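Long-range contacts in prophenoloxidase b (Marsupenaeus japonicus, PDB 3WKY), which binds a Cu2-O2 cluster at a type 3 copper site and is probably the precursor of a hemolymph phenoloxidase that hydroxylates monophenols and oxidises o-diphenols: residues 191-196 with 475-480; 184-189 with 240-245; 230-235 with 579-584; 445-450 with 661-666. All coordinates share one frame; numbering follows the deposited sequence. Where two conformers were deposited one is given.

Contact 1. Residues 191-196 with 475-480; sequences EDMNLN and IKSNFL
Asp192 OD2 accepts a hydrogen bond from a water 2.7 Å away and another from Asn577 ND2, and the same oxygen lies at the edge of the Phe479 ring, 3.6 Å from Phe479 CD2. The water also accepts from Leu480 N, and in this way ties the acid to the strand where no direct hydrogen bond crosses. Aspartate suits the N-cap because its short side chain can turn back on the helix: with CG anti to the backbone N (chi1 -178°), Asp192 OD1 receives Leu195 N at 3.0 Å and, more weakly, Asn194 N. Next to it, the supple chain of Met193 meets the Phe479 rim. Met193 CG lies in the ring plane, 3.5 Å from Phe479 CE2, and Met193 SD makes an edge-on Met-aromatic contact, 5.1 Å from the ring centroid. The start of helix 193-205, which carries the copper-site residues His199 and His203, is thereby seated against strand 472-481, beside strand 445-456, whose Lys453 and Phe455 touch Phe479 and Met193.

Contact 2. Residues 184-189 with 240-245; sequences HRVSYW and LNLKPV
Arg185 reaches side-on for the carbonyl oxygen of Leu240: NE, 3.3 Å from Leu240 O, and NH2, 2.8 Å from Leu240 O, both donate to it. The NH2 bond is the straighter, at 160°, and the oxygen lies nearly in the guanidinium plane. One face of that flat group is covered by Leu242, whose CD2 comes within 3.3 Å of Arg185 NH2. Bends at chi2 (-142°) and chi3 (-65°) steer the guanidinium edge onto that oxygen. The apolar centre is also snug, the branched Val186 placing its CB 3.6 Å from Leu240 CD1. A leucine in place of Arg185 would probably leave the Leu240 carbonyl without its two donors. The margins are looser. Tyr188 meets Leu240 CD1 only at its ring edge, its hydroxyl bonded to Glu236, and the side chain of Asn241 adds little, its amide donating instead to Asp309 O of the second subunit. The contact thus joins the turn leading into helix 187-190 to the loop that follows helix 218-239, along the border with that neighbouring subunit.

Contact 3. Residues 230-235 with 579-584; sequences VARYNM and QVPRGT
Arg232 meets the backbone of Gln579 with the edge of its guanidinium, whereas Met235 and Pro581 lie side by side and point the same way. The arginine is extended from CG to NE, which carries the charged end from the helix to the loop. Arg232 NH1 donates to Gln579 O at 2.9 Å in a nearly straight bond (167°), although the nitrogen stands well above the carbonyl plane, 59° out of it. A water accepts from Arg232 NH2 at 3.0 Å and donates to the same Gln579 O. Arginine suits this buried place because its other donors are also used: NE bonds to Thr528 and NH2 to Glu529 O, and Trp574 adds a cation-pi contact. The second pair is purely apolar: the unbranched Met235 passes beside the compact proline ring, its SD 3.9 Å from Pro581 CG, before its end leads away. Helix 218-239 supplies His226 to the copper site, and this packing of a histidine-bearing helix against a loop of the Ig-like domain belongs to the arthropod hemocyanin fold, with its type 3 copper helix bundle.

Contact 4. Residues 445-450 with 661-666; sequences LLHTFF and TITHLR
A chi1 of 179° swings the His664 ring away from its own backbone N and toward Thr448, whose OG1, in one of two modelled conformers, sits between the backbone N and the carbonyl carbon (chi1 69°). In this conformer His664 ND1 donates to Thr448 OG1 at 3.0 Å, the oxygen lying exactly in the ring plane, and the hydroxyl bonds further to Arg582 O. A threonine thus serves both as acceptor and as a beta-branched strand residue. Beyond it, Phe450 meets the histidine rim to rim, with Phe450 CE2 3.5 Å from His664 CE1 and planes 79° apart. Without the imidazole, with an alanine in its place, Thr448 OG1 is likely to lose this donor and a gap to open beside Phe450. On the face that carries His447 and Thr663, His447 CD2 comes to 3.5 Å from Leu665 CD1, and Glu432 holds His447 ND1. Between the two faces runs a parallel ladder, in which Leu446 N donates to Thr661 O at 2.9 Å and Leu665 N to Thr448 O at 2.8 Å; a water joining Phe450 N to Leu665 O continues it. Strands 445-456 and 655-664 are central neighbours in the mixed sheet, flanked by antiparallel strands 472-481 and 588-598.

Overall arrangement
Contacts 1 and 3 are buried and join the copper-containing domain to the Ig-like domain; contacts 2 and 4 are partly buried, each within one domain. Contact 2 also borders the second subunit. Helix 218-239 and its exit loop serve contacts 3 and 2, whose centres are about 10 Å apart, and contacts 1 and 4 share one sheet through neighbouring strands. Backbone bonding dominates only in contact 4, as expected between strands. The others rely on side chains: a water-bridged aspartate and aromatic edge in contact 1, arginines gripping main-chain carbonyls in contacts 2 and 3. Residues Tyr188, Phe450, Leu480 and Arg582 meet where the four come together.

Contact 1. Residues 191-196 with 475-480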
loop_
_atom_site.group_PDB
_atom_site.type_symbol
_atom_site.label_atom_id
_atom_site.label_comp_id
_atom_site.label_asym_id
_atom_site.label_seq_id
_atom_site.Cartn_x
_atom_site.Cartn_y
_atom_site.Cartn_z
ATOM N N GLU A 191 -26.836 23.406 -4.557
ATOM C CA GLU A 191 -26.957 24.034 -5.870
ATOM C C GLU A 191 -28.003 25.154 -5.901
ATOM O O GLU A 191 -28.194 25.796 -6.929
ATOM C CB GLU A 191 -27.241 22.968 -6.933
ATOM C CG GLU A 191 -26.037 22.008 -7.125
ATOM C CD GLU A 191 -26.330 20.811 -8.017
ATOM O OE1 GLU A 191 -27.443 20.725 -8.584
ATOM O OE2 GLU A 191 -25.432 19.945 -8.161
ATOM N N ASP A 192 -28.645 25.404 -4.762
ATOM C CA ASP A 192 -29.658 26.465 -4.662
ATOM C C ASP A 192 -29.086 27.773 -5.202
ATOM O O ASP A 192 -28.043 28.242 -4.745
ATOM C CB ASP A 192 -30.101 26.639 -3.205
ATOM C CG ASP A 192 -31.185 27.706 -3.040
ATOM O OD1 ASP A 192 -30.887 28.902 -3.232
ATOM O OD2 ASP A 192 -32.329 27.350 -2.697
ATOM N N MET A 193 -29.740 28.351 -6.208
ATOM C CA MET A 193 -29.151 29.516 -6.872
ATOM C C MET A 193 -29.022 30.728 -5.951
ATOM O O MET A 193 -28.087 31.522 -6.090
ATOM C CB MET A 193 -29.905 29.859 -8.167
ATOM C CG MET A 193 -31.337 30.323 -7.977
ATOM S SD MET A 193 -32.075 30.657 -9.603
ATOM C CE MET A 193 -31.843 29.065 -10.414
ATOM N N ASN A 194 -29.938 30.862 -4.995
ATOM C CA ASN A 194 -29.856 31.964 -4.048
ATOM C C ASN A 194 -28.701 31.789 -3.061
ATOM O O ASN A 194 -28.055 32.760 -2.658
ATOM C CB ASN A 194 -31.173 32.114 -3.289
ATOM C CG ASN A 194 -32.325 32.517 -4.196
ATOM O OD1 ASN A 194 -32.175 33.372 -5.064
ATOM N ND2 ASN A 194 -33.479 31.887 -4.000
ATOM N N LEU A 195 -28.436 30.549 -2.671
ATOM C CA LEU A 195 -27.322 30.288 -1.762
ATOM C C LEU A 195 -25.986 30.559 -2.439
ATOM O O LEU A 195 -25.081 31.162 -1.846
ATOM C CB LEU A 195 -27.371 28.848 -1.256
ATOM C CG LEU A 195 -26.329 28.522 -0.183
ATOM C CD1 LEU A 195 -26.559 29.363 1.074
ATOM C CD2 LEU A 195 -26.388 27.038 0.159
ATOM N N ASN A 196 -25.855 30.093 -3.679
ATOM C CA ASN A 196 -24.652 30.367 -4.449
ATOM C C ASN A 196 -24.458 31.863 -4.715
ATOM O O ASN A 196 -23.336 32.357 -4.663
ATOM C CB ASN A 196 -24.640 29.557 -5.751
ATOM C CG ASN A 196 -24.267 28.110 -5.519
ATOM O OD1 ASN A 196 -23.084 27.749 -5.580
ATOM N ND2 ASN A 196 -25.265 27.270 -5.239
ATOM N N ILE A 475 -36.949 30.600 -16.968
ATOM C CA ILE A 475 -36.383 29.361 -16.443
ATOM C C ILE A 475 -37.022 29.037 -15.104
ATOM O O ILE A 475 -36.992 29.851 -14.176
ATOM C CB ILE A 475 -34.856 29.441 -16.293
ATOM C CG1 ILE A 475 -34.208 29.670 -17.662
ATOM C CG2 ILE A 475 -34.317 28.157 -15.644
ATOM C CD1 ILE A 475 -32.710 29.917 -17.614
ATOM N N LYS A 476 -37.589 27.839 -15.014
ATOM C CA LYS A 476 -38.357 27.435 -13.848
ATOM C C LYS A 476 -37.696 26.241 -13.177
ATOM O O LYS A 476 -37.205 25.336 -13.848
ATOM C CB LYS A 476 -39.780 27.084 -14.274
ATOM C CG LYS A 476 -40.629 26.428 -13.194
ATOM C CD LYS A 476 -42.048 26.186 -13.696
ATOM C CE LYS A 476 -42.744 25.134 -12.857
ATOM N NZ LYS A 476 -44.204 25.091 -13.135
ATOM N N SER A 477 -37.663 26.244 -11.850
ATOM C CA SER A 477 -37.087 25.126 -11.116
ATOM C C SER A 477 -37.624 25.113 -9.696
ATOM O O SER A 477 -38.280 26.064 -9.260
ATOM C CB SER A 477 -35.558 25.203 -11.110
ATOM O OG SER A 477 -35.111 26.420 -10.533
ATOM N N ASN A 478 -37.346 24.031 -8.981
ATOM C CA ASN A 478 -37.878 23.848 -7.634
ATOM C C ASN A 478 -36.896 24.286 -6.559
ATOM O O ASN A 478 -35.685 24.120 -6.710
ATOM C CB ASN A 478 -38.267 22.385 -7.425
ATOM C CG ASN A 478 -39.427 21.970 -8.303
ATOM O OD1 ASN A 478 -40.469 22.627 -8.319
ATOM N ND2 ASN A 478 -39.248 20.888 -9.053
ATOM N N PHE A 479 -37.426 24.839 -5.475
ATOM C CA PHE A 479 -36.613 25.339 -4.374
ATOM C C PHE A 479 -37.224 24.872 -3.068
ATOM O O PHE A 479 -38.454 24.787 -2.950
ATOM C CB PHE A 479 -36.636 26.870 -4.350
ATOM C CG PHE A 479 -35.953 27.508 -5.510
ATOM C CD1 PHE A 479 -36.577 27.588 -6.748
ATOM C CD2 PHE A 479 -34.683 28.050 -5.365
ATOM C CE1 PHE A 479 -35.935 28.177 -7.834
ATOM C CE2 PHE A 479 -34.039 28.647 -6.440
ATOM C CZ PHE A 479 -34.669 28.713 -7.678
ATOM N N LEU A 480 -36.386 24.603 -2.072
ATOM C CA LEU A 480 -36.915 24.397 -0.729
ATOM C C LEU A 480 -37.524 25.727 -0.299
ATOM O O LEU A 480 -37.023 26.789 -0.682
ATOM C CB LEU A 480 -35.802 24.001 0.242
ATOM C CG LEU A 480 -36.336 23.514 1.583
ATOM C CD1 LEU A 480 -36.960 22.150 1.368
ATOM C CD2 LEU A 480 -35.266 23.483 2.672
HETATM O O HOH W 1 -33.563 24.921 -2.641
#

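Contact 2. Residues 184-189 with 240-245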
loop_
_atom_site.group_PDB
_atom_site.type_symbol
_atom_site.label_atom_id
_atom_site.label_comp_id
_atom_site.label_asym_id
_atom_site.label_seq_id
_atom_site.Cartn_x
_atom_site.Cartn_y
_atom_site.Cartn_z
ATOM N N HIS A 184 -25.780 13.279 -3.516
ATOM C CA HIS A 184 -26.738 13.926 -4.407
ATOM C C HIS A 184 -28.062 14.243 -3.701
ATOM O O HIS A 184 -28.804 15.110 -4.169
ATOM C CB HIS A 184 -26.975 13.098 -5.676
ATOM C CG HIS A 184 -27.748 13.826 -6.728
ATOM N ND1 HIS A 184 -29.085 13.589 -6.965
ATOM C CD2 HIS A 184 -27.379 14.806 -7.590
ATOM C CE1 HIS A 184 -29.504 14.382 -7.938
ATOM N NE2 HIS A 184 -28.491 15.131 -8.332
ATOM N N ARG A 185 -28.343 13.566 -2.582
ATOM C CA ARG A 185 -29.576 13.806 -1.818
ATOM C C ARG A 185 -29.668 15.249 -1.320
ATOM O O ARG A 185 -30.766 15.747 -1.050
ATOM C CB ARG A 185 -29.739 12.834 -0.623
ATOM C CG ARG A 185 -30.006 11.347 -0.991
ATOM C CD ARG A 185 -31.023 10.652 -0.032
ATOM N NE ARG A 185 -30.590 10.512 1.372
ATOM C CZ ARG A 185 -29.733 9.593 1.824
ATOM N NH1 ARG A 185 -29.149 8.713 0.997
ATOM N NH2 ARG A 185 -29.435 9.558 3.113
ATOM N N VAL A 186 -28.526 15.919 -1.192
ATOM C CA VAL A 186 -28.520 17.291 -0.680
ATOM C C VAL A 186 -28.076 18.288 -1.766
ATOM O O VAL A 186 -27.804 19.461 -1.500
ATOM C CB VAL A 186 -27.776 17.384 0.714
ATOM C CG1 VAL A 186 -26.331 16.961 0.624
ATOM C CG2 VAL A 186 -27.925 18.753 1.392
ATOM N N SER A 187 -28.060 17.827 -3.014
ATOM C CA SER A 187 -27.677 18.698 -4.118
ATOM C C SER A 187 -28.659 19.861 -4.314
ATOM O O SER A 187 -28.253 20.940 -4.734
ATOM C CB SER A 187 -27.483 17.914 -5.425
ATOM O OG SER A 187 -28.715 17.473 -5.960
ATOM N N TYR A 188 -29.942 19.662 -3.996
ATOM C CA TYR A 188 -30.904 20.769 -4.131
ATOM C C TYR A 188 -30.481 21.985 -3.299
ATOM O O TYR A 188 -30.728 23.135 -3.677
ATOM C CB TYR A 188 -32.331 20.344 -3.736
ATOM C CG TYR A 188 -32.462 20.096 -2.262
ATOM C CD1 TYR A 188 -32.172 18.852 -1.731
ATOM C CD2 TYR A 188 -32.858 21.113 -1.390
ATOM C CE1 TYR A 188 -32.266 18.621 -0.392
ATOM C CE2 TYR A 188 -32.960 20.883 -0.040
ATOM C CZ TYR A 188 -32.664 19.633 0.449
ATOM O OH TYR A 188 -32.751 19.382 1.790
ATOM N N TRP A 189 -29.837 21.723 -2.165
ATOM C CA TRP A 189 -29.456 22.773 -1.231
ATOM C C TRP A 189 -28.119 23.373 -1.653
ATOM O O TRP A 189 -27.992 24.595 -1.760
ATOM C CB TRP A 189 -29.397 22.185 0.181
ATOM C CG TRP A 189 -29.473 23.149 1.358
ATOM C CD1 TRP A 189 -30.609 23.579 1.999
ATOM C CD2 TRP A 189 -28.367 23.733 2.070
ATOM N NE1 TRP A 189 -30.273 24.406 3.056
ATOM C CE2 TRP A 189 -28.906 24.523 3.116
ATOM C CE3 TRP A 189 -26.971 23.667 1.924
ATOM C CZ2 TRP A 189 -28.098 25.248 4.006
ATOM C CZ3 TRP A 189 -26.172 24.385 2.799
ATOM C CH2 TRP A 189 -26.736 25.152 3.839
ATOM N N LEU A 240 -31.872 14.493 6.179
ATOM C CA LEU A 240 -31.927 13.588 5.046
ATOM C C LEU A 240 -31.369 12.199 5.388
ATOM O O LEU A 240 -31.135 11.378 4.492
ATOM C CB LEU A 240 -31.122 14.204 3.892
ATOM C CG LEU A 240 -31.754 15.451 3.270
ATOM C CD1 LEU A 240 -30.727 16.239 2.440
ATOM C CD2 LEU A 240 -32.904 15.036 2.392
ATOM N N ASN A 241 -31.150 11.944 6.677
ATOM C CA ASN A 241 -30.517 10.697 7.122
ATOM C C ASN A 241 -29.106 10.511 6.571
ATOM O O ASN A 241 -28.670 9.386 6.346
ATOM C CB ASN A 241 -31.397 9.471 6.802
ATOM C CG ASN A 241 -32.585 9.352 7.744
ATOM O OD1 ASN A 241 -32.472 9.669 8.920
ATOM N ND2 ASN A 241 -33.729 8.906 7.226
ATOM N N LEU A 242 -28.399 11.615 6.355
ATOM C CA LEU A 242 -26.975 11.560 6.014
ATOM C C LEU A 242 -26.138 11.818 7.260
ATOM O O LEU A 242 -26.594 12.466 8.201
ATOM C CB LEU A 242 -26.628 12.605 4.951
ATOM C CG LEU A 242 -27.248 12.429 3.575
ATOM C CD1 LEU A 242 -27.042 13.699 2.748
ATOM C CD2 LEU A 242 -26.637 11.230 2.873
ATOM N N LYS A 243 -24.908 11.326 7.277
ATOM C CA LYS A 243 -24.002 11.645 8.377
ATOM C C LYS A 243 -23.483 13.067 8.171
ATOM O O LYS A 243 -23.347 13.508 7.033
ATOM C CB LYS A 243 -22.822 10.662 8.390
ATOM C CG LYS A 243 -23.241 9.224 8.709
ATOM C CD LYS A 243 -22.137 8.223 8.396
ATOM C CE LYS A 243 -21.191 8.035 9.573
ATOM N NZ LYS A 243 -20.390 9.257 9.882
ATOM N N PRO A 244 -23.207 13.786 9.269
ATOM C CA PRO A 244 -22.639 15.143 9.218
ATOM C C PRO A 244 -21.360 15.159 8.398
ATOM O O PRO A 244 -20.672 14.135 8.337
ATOM C CB PRO A 244 -22.297 15.426 10.675
ATOM C CG PRO A 244 -23.330 14.630 11.453
ATOM C CD PRO A 244 -23.526 13.371 10.653
ATOM N N VAL A 245 -21.040 16.292 7.787
ATOM C CA VAL A 245 -19.865 16.356 6.909
ATOM C C VAL A 245 -18.549 16.135 7.672
ATOM O O VAL A 245 -18.388 16.558 8.821
ATOM C CB VAL A 245 -19.830 17.692 6.137
ATOM C CG1 VAL A 245 -19.616 18.873 7.091
ATOM C CG2 VAL A 245 -18.761 17.660 5.064
#

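Contact 3. Residues 230-235 with 579-584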
loop_
_atom_site.group_PDB
_atom_site.type_symbol
_atom_site.label_atom_id
_atom_site.label_comp_id
_atom_site.label_asym_id
_atom_site.label_seq_id
_atom_site.Cartn_x
_atom_site.Cartn_y
_atom_site.Cartn_z
ATOM N N VAL A 230 -21.729 25.976 7.212
ATOM C CA VAL A 230 -21.455 24.570 7.536
ATOM C C VAL A 230 -22.479 23.971 8.512
ATOM O O VAL A 230 -22.962 22.850 8.314
ATOM C CB VAL A 230 -20.030 24.412 8.111
ATOM C CG1 VAL A 230 -19.812 22.969 8.617
ATOM C CG2 VAL A 230 -18.986 24.772 7.033
ATOM N N ALA A 231 -22.821 24.716 9.560
ATOM C CA ALA A 231 -23.786 24.219 10.546
ATOM C C ALA A 231 -25.134 23.923 9.890
ATOM O O ALA A 231 -25.726 22.869 10.118
ATOM C CB ALA A 231 -23.959 25.219 11.684
ATOM N N ARG A 232 -25.616 24.850 9.067
ATOM C CA ARG A 232 -26.912 24.661 8.418
ATOM C C ARG A 232 -26.881 23.524 7.405
ATOM O O ARG A 232 -27.852 22.789 7.255
ATOM C CB ARG A 232 -27.418 25.975 7.800
ATOM C CG ARG A 232 -28.026 26.900 8.885
ATOM C CD ARG A 232 -28.262 28.308 8.378
ATOM N NE ARG A 232 -28.891 29.111 9.432
ATOM C CZ ARG A 232 -30.203 29.245 9.587
ATOM N NH1 ARG A 232 -31.045 28.638 8.758
ATOM N NH2 ARG A 232 -30.673 29.991 10.586
ATOM N N TYR A 233 -25.750 23.355 6.736
ATOM C CA TYR A 233 -25.593 22.227 5.840
ATOM C C TYR A 233 -25.756 20.924 6.602
ATOM O O TYR A 233 -26.463 20.016 6.152
ATOM C CB TYR A 233 -24.214 22.284 5.217
ATOM C CG TYR A 233 -23.891 21.188 4.222
ATOM C CD1 TYR A 233 -24.628 21.038 3.045
ATOM C CD2 TYR A 233 -22.807 20.339 4.439
ATOM C CE1 TYR A 233 -24.290 20.052 2.099
ATOM C CE2 TYR A 233 -22.467 19.347 3.507
ATOM C CZ TYR A 233 -23.211 19.217 2.343
ATOM O OH TYR A 233 -22.867 18.252 1.415
ATOM N N ASN A 234 -25.100 20.826 7.757
ATOM C CA ASN A 234 -25.239 19.625 8.568
ATOM C C ASN A 234 -26.664 19.381 9.043
ATOM O O ASN A 234 -27.082 18.239 9.182
ATOM C CB ASN A 234 -24.298 19.648 9.768
ATOM C CG ASN A 234 -22.920 19.106 9.437
ATOM O OD1 ASN A 234 -22.756 18.296 8.506
ATOM N ND2 ASN A 234 -21.917 19.530 10.213
ATOM N N MET A 235 -27.417 20.449 9.316
ATOM C CA MET A 235 -28.795 20.251 9.718
ATOM C C MET A 235 -29.603 19.693 8.563
ATOM O O MET A 235 -30.511 18.880 8.750
ATOM C CB MET A 235 -29.402 21.561 10.231
ATOM C CG MET A 235 -28.609 22.130 11.372
ATOM S SD MET A 235 -29.393 23.561 12.147
ATOM C CE MET A 235 -27.926 24.224 12.909
ATOM N N GLN A 579 -34.170 29.599 5.173
ATOM C CA GLN A 579 -34.096 30.089 6.538
ATOM C C GLN A 579 -34.390 28.997 7.571
ATOM O O GLN A 579 -33.909 29.057 8.704
ATOM C CB GLN A 579 -35.084 31.244 6.700
ATOM C CG GLN A 579 -35.121 31.883 8.055
ATOM C CD GLN A 579 -35.990 33.124 8.011
ATOM O OE1 GLN A 579 -36.819 33.265 7.102
ATOM N NE2 GLN A 579 -35.793 34.039 8.963
ATOM N N VAL A 580 -35.187 28.007 7.180
ATOM C CA VAL A 580 -35.573 26.924 8.076
ATOM C C VAL A 580 -34.931 25.639 7.555
ATOM O O VAL A 580 -35.072 25.320 6.374
ATOM C CB VAL A 580 -37.117 26.784 8.108
ATOM C CG1 VAL A 580 -37.564 25.561 8.941
ATOM C CG2 VAL A 580 -37.752 28.083 8.661
ATOM N N PRO A 581 -34.211 24.906 8.422
ATOM C CA PRO A 581 -33.688 23.595 7.987
ATOM C C PRO A 581 -34.830 22.694 7.504
ATOM O O PRO A 581 -35.954 22.834 7.981
ATOM C CB PRO A 581 -33.064 23.028 9.267
ATOM C CG PRO A 581 -32.647 24.251 10.050
ATOM C CD PRO A 581 -33.759 25.267 9.780
ATOM N N ARG A 582 -34.546 21.792 6.568
ATOM C CA ARG A 582 -35.576 20.944 5.956
ATOM C C ARG A 582 -36.449 20.214 6.972
ATOM O O ARG A 582 -37.683 20.205 6.854
ATOM C CB ARG A 582 -34.927 19.912 5.023
ATOM C CG ARG A 582 -35.899 18.963 4.315
ATOM C CD ARG A 582 -35.115 17.775 3.738
ATOM N NE ARG A 582 -35.906 16.818 2.959
ATOM C CZ ARG A 582 -36.549 15.763 3.465
ATOM N NH1 ARG A 582 -36.542 15.523 4.772
ATOM N NH2 ARG A 582 -37.219 14.945 2.659
ATOM N N GLY A 583 -35.818 19.603 7.970
ATOM C CA GLY A 583 -36.551 18.769 8.907
ATOM C C GLY A 583 -36.962 17.463 8.245
ATOM O O GLY A 583 -36.540 17.159 7.117
ATOM N N THR A 584 -37.788 16.679 8.934
ATOM C CA THR A 584 -38.120 15.331 8.473
ATOM C C THR A 584 -39.624 15.140 8.362
ATOM O O THR A 584 -40.406 15.921 8.908
ATOM C CB THR A 584 -37.589 14.250 9.442
ATOM O OG1 THR A 584 -38.223 14.403 10.727
ATOM C CG2 THR A 584 -36.070 14.363 9.627
HETATM O O HOH W 2 -33.541 30.493 11.148
#

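Contact 4. Residues 445-450 with 661-666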
loop_
_atom_site.group_PDB
_atom_site.type_symbol
_atom_site.label_atom_id
_atom_site.label_comp_id
_atom_site.label_asym_id
_atom_site.label_seq_id
_atom_site.Cartn_x
_atom_site.Cartn_y
_atom_site.Cartn_z
ATOM N N LEU A 445 -44.237 24.393 15.891
ATOM C CA LEU A 445 -44.052 23.517 14.741
ATOM C C LEU A 445 -43.817 24.343 13.486
ATOM O O LEU A 445 -44.596 25.254 13.170
ATOM C CB LEU A 445 -45.272 22.607 14.549
ATOM C CG LEU A 445 -45.292 21.694 13.315
ATOM C CD1 LEU A 445 -44.173 20.654 13.366
ATOM C CD2 LEU A 445 -46.646 21.007 13.152
ATOM N N LEU A 446 -42.732 24.041 12.775
ATOM C CA LEU A 446 -42.419 24.728 11.522
ATOM C C LEU A 446 -42.425 23.720 10.384
ATOM O O LEU A 446 -42.136 22.535 10.594
ATOM C CB LEU A 446 -41.049 25.409 11.602
ATOM C CG LEU A 446 -40.871 26.465 12.698
ATOM C CD1 LEU A 446 -39.482 27.088 12.619
ATOM C CD2 LEU A 446 -41.941 27.542 12.582
ATOM N N HIS A 447 -42.764 24.173 9.179
ATOM C CA HIS A 447 -42.781 23.266 8.037
ATOM C C HIS A 447 -41.852 23.718 6.925
ATOM O O HIS A 447 -41.483 24.885 6.832
ATOM C CB HIS A 447 -44.192 23.111 7.458
ATOM C CG HIS A 447 -45.136 22.365 8.342
ATOM N ND1 HIS A 447 -46.030 23.000 9.177
ATOM C CD2 HIS A 447 -45.327 21.034 8.526
ATOM C CE1 HIS A 447 -46.733 22.093 9.835
ATOM N NE2 HIS A 447 -46.327 20.896 9.459
ATOM N N THR A 448 -41.465 22.764 6.090
ATOM C CA THR A 448 -40.742 23.086 4.864
ATOM C C THR A 448 -41.328 22.253 3.751
ATOM O O THR A 448 -41.974 21.229 3.993
ATOM C CB THR A 448 -39.210 22.828 4.925
ATOM O OG1 THR A 448 -38.956 21.421 4.995
ATOM C CG2 THR A 448 -38.566 23.543 6.106
ATOM N N PHE A 449 -41.168 22.725 2.518
ATOM C CA PHE A 449 -41.656 21.991 1.345
ATOM C C PHE A 449 -41.019 22.542 0.074
ATOM O O PHE A 449 -40.362 23.584 0.113
ATOM C CB PHE A 449 -43.192 22.046 1.246
ATOM C CG PHE A 449 -43.778 23.374 1.637
ATOM C CD1 PHE A 449 -43.518 24.516 0.891
ATOM C CD2 PHE A 449 -44.595 23.476 2.749
ATOM C CE1 PHE A 449 -44.055 25.740 1.252
ATOM C CE2 PHE A 449 -45.140 24.697 3.117
ATOM C CZ PHE A 449 -44.869 25.827 2.367
ATOM N N PHE A 450 -41.197 21.856 -1.050
ATOM C CA PHE A 450 -40.641 22.370 -2.301
ATOM C C PHE A 450 -41.679 23.145 -3.107
ATOM O O PHE A 450 -42.841 22.750 -3.177
ATOM C CB PHE A 450 -40.011 21.258 -3.145
ATOM C CG PHE A 450 -38.702 20.764 -2.596
ATOM C CD1 PHE A 450 -37.511 21.396 -2.937
ATOM C CD2 PHE A 450 -38.664 19.684 -1.723
ATOM C CE1 PHE A 450 -36.297 20.948 -2.422
ATOM C CE2 PHE A 450 -37.455 19.230 -1.201
ATOM C CZ PHE A 450 -36.273 19.860 -1.552
ATOM N N THR A 661 -40.230 21.807 16.626
ATOM C CA THR A 661 -40.210 20.665 15.722
ATOM C C THR A 661 -40.257 21.206 14.303
ATOM O O THR A 661 -40.987 22.162 14.024
ATOM C CB THR A 661 -41.416 19.737 15.984
ATOM O OG1 THR A 661 -41.333 19.230 17.322
ATOM C CG2 THR A 661 -41.444 18.568 15.005
ATOM N N ILE A 662 -39.457 20.631 13.408
ATOM C CA ILE A 662 -39.510 21.038 12.006
ATOM C C ILE A 662 -39.881 19.837 11.149
ATOM O O ILE A 662 -39.233 18.789 11.223
ATOM C CB ILE A 662 -38.157 21.637 11.514
ATOM C CG1 ILE A 662 -37.742 22.808 12.409
ATOM C CG2 ILE A 662 -38.265 22.066 10.048
ATOM C CD1 ILE A 662 -36.471 23.512 11.970
ATOM N N THR A 663 -40.914 19.995 10.328
ATOM C CA THR A 663 -41.486 18.878 9.594
ATOM C C THR A 663 -41.512 19.174 8.105
ATOM O O THR A 663 -42.088 20.171 7.677
ATOM C CB THR A 663 -42.913 18.578 10.093
ATOM O OG1 THR A 663 -42.846 18.081 11.435
ATOM C CG2 THR A 663 -43.601 17.538 9.206
ATOM N N HIS A 664 -40.860 18.322 7.313
ATOM C CA HIS A 664 -40.856 18.487 5.871
ATOM C C HIS A 664 -42.082 17.823 5.268
ATOM O O HIS A 664 -42.362 16.658 5.550
ATOM C CB HIS A 664 -39.588 17.865 5.247
ATOM C CG HIS A 664 -39.536 17.979 3.755
ATOM N ND1 HIS A 664 -39.322 19.176 3.109
ATOM C CD2 HIS A 664 -39.677 17.048 2.782
ATOM C CE1 HIS A 664 -39.332 18.980 1.801
ATOM N NE2 HIS A 664 -39.548 17.698 1.576
ATOM N N LEU A 665 -42.793 18.564 4.421
ATOM C CA LEU A 665 -43.972 18.045 3.739
ATOM C C LEU A 665 -43.673 17.761 2.269
ATOM O O LEU A 665 -43.425 18.687 1.485
ATOM C CB LEU A 665 -45.125 19.053 3.844
ATOM C CG LEU A 665 -45.558 19.430 5.264
ATOM C CD1 LEU A 665 -46.538 20.620 5.272
ATOM C CD2 LEU A 665 -46.161 18.229 5.966
ATOM N N ARG A 666 -43.688 16.480 1.902
ATOM C CA ARG A 666 -43.534 16.068 0.511
ATOM C C ARG A 666 -44.725 16.548 -0.331
ATOM O O ARG A 666 -44.593 16.826 -1.522
ATOM C CB ARG A 666 -43.394 14.545 0.427
ATOM C CG ARG A 666 -43.399 14.004 -0.994
ATOM C CD ARG A 666 -43.239 12.488 -1.051
ATOM N NE ARG A 666 -41.838 12.071 -1.026
ATOM C CZ ARG A 666 -41.000 12.189 -2.052
ATOM N NH1 ARG A 666 -41.406 12.731 -3.196
ATOM N NH2 ARG A 666 -39.746 11.775 -1.932
HETATM O O HOH W 3 -42.442 19.392 -0.944
#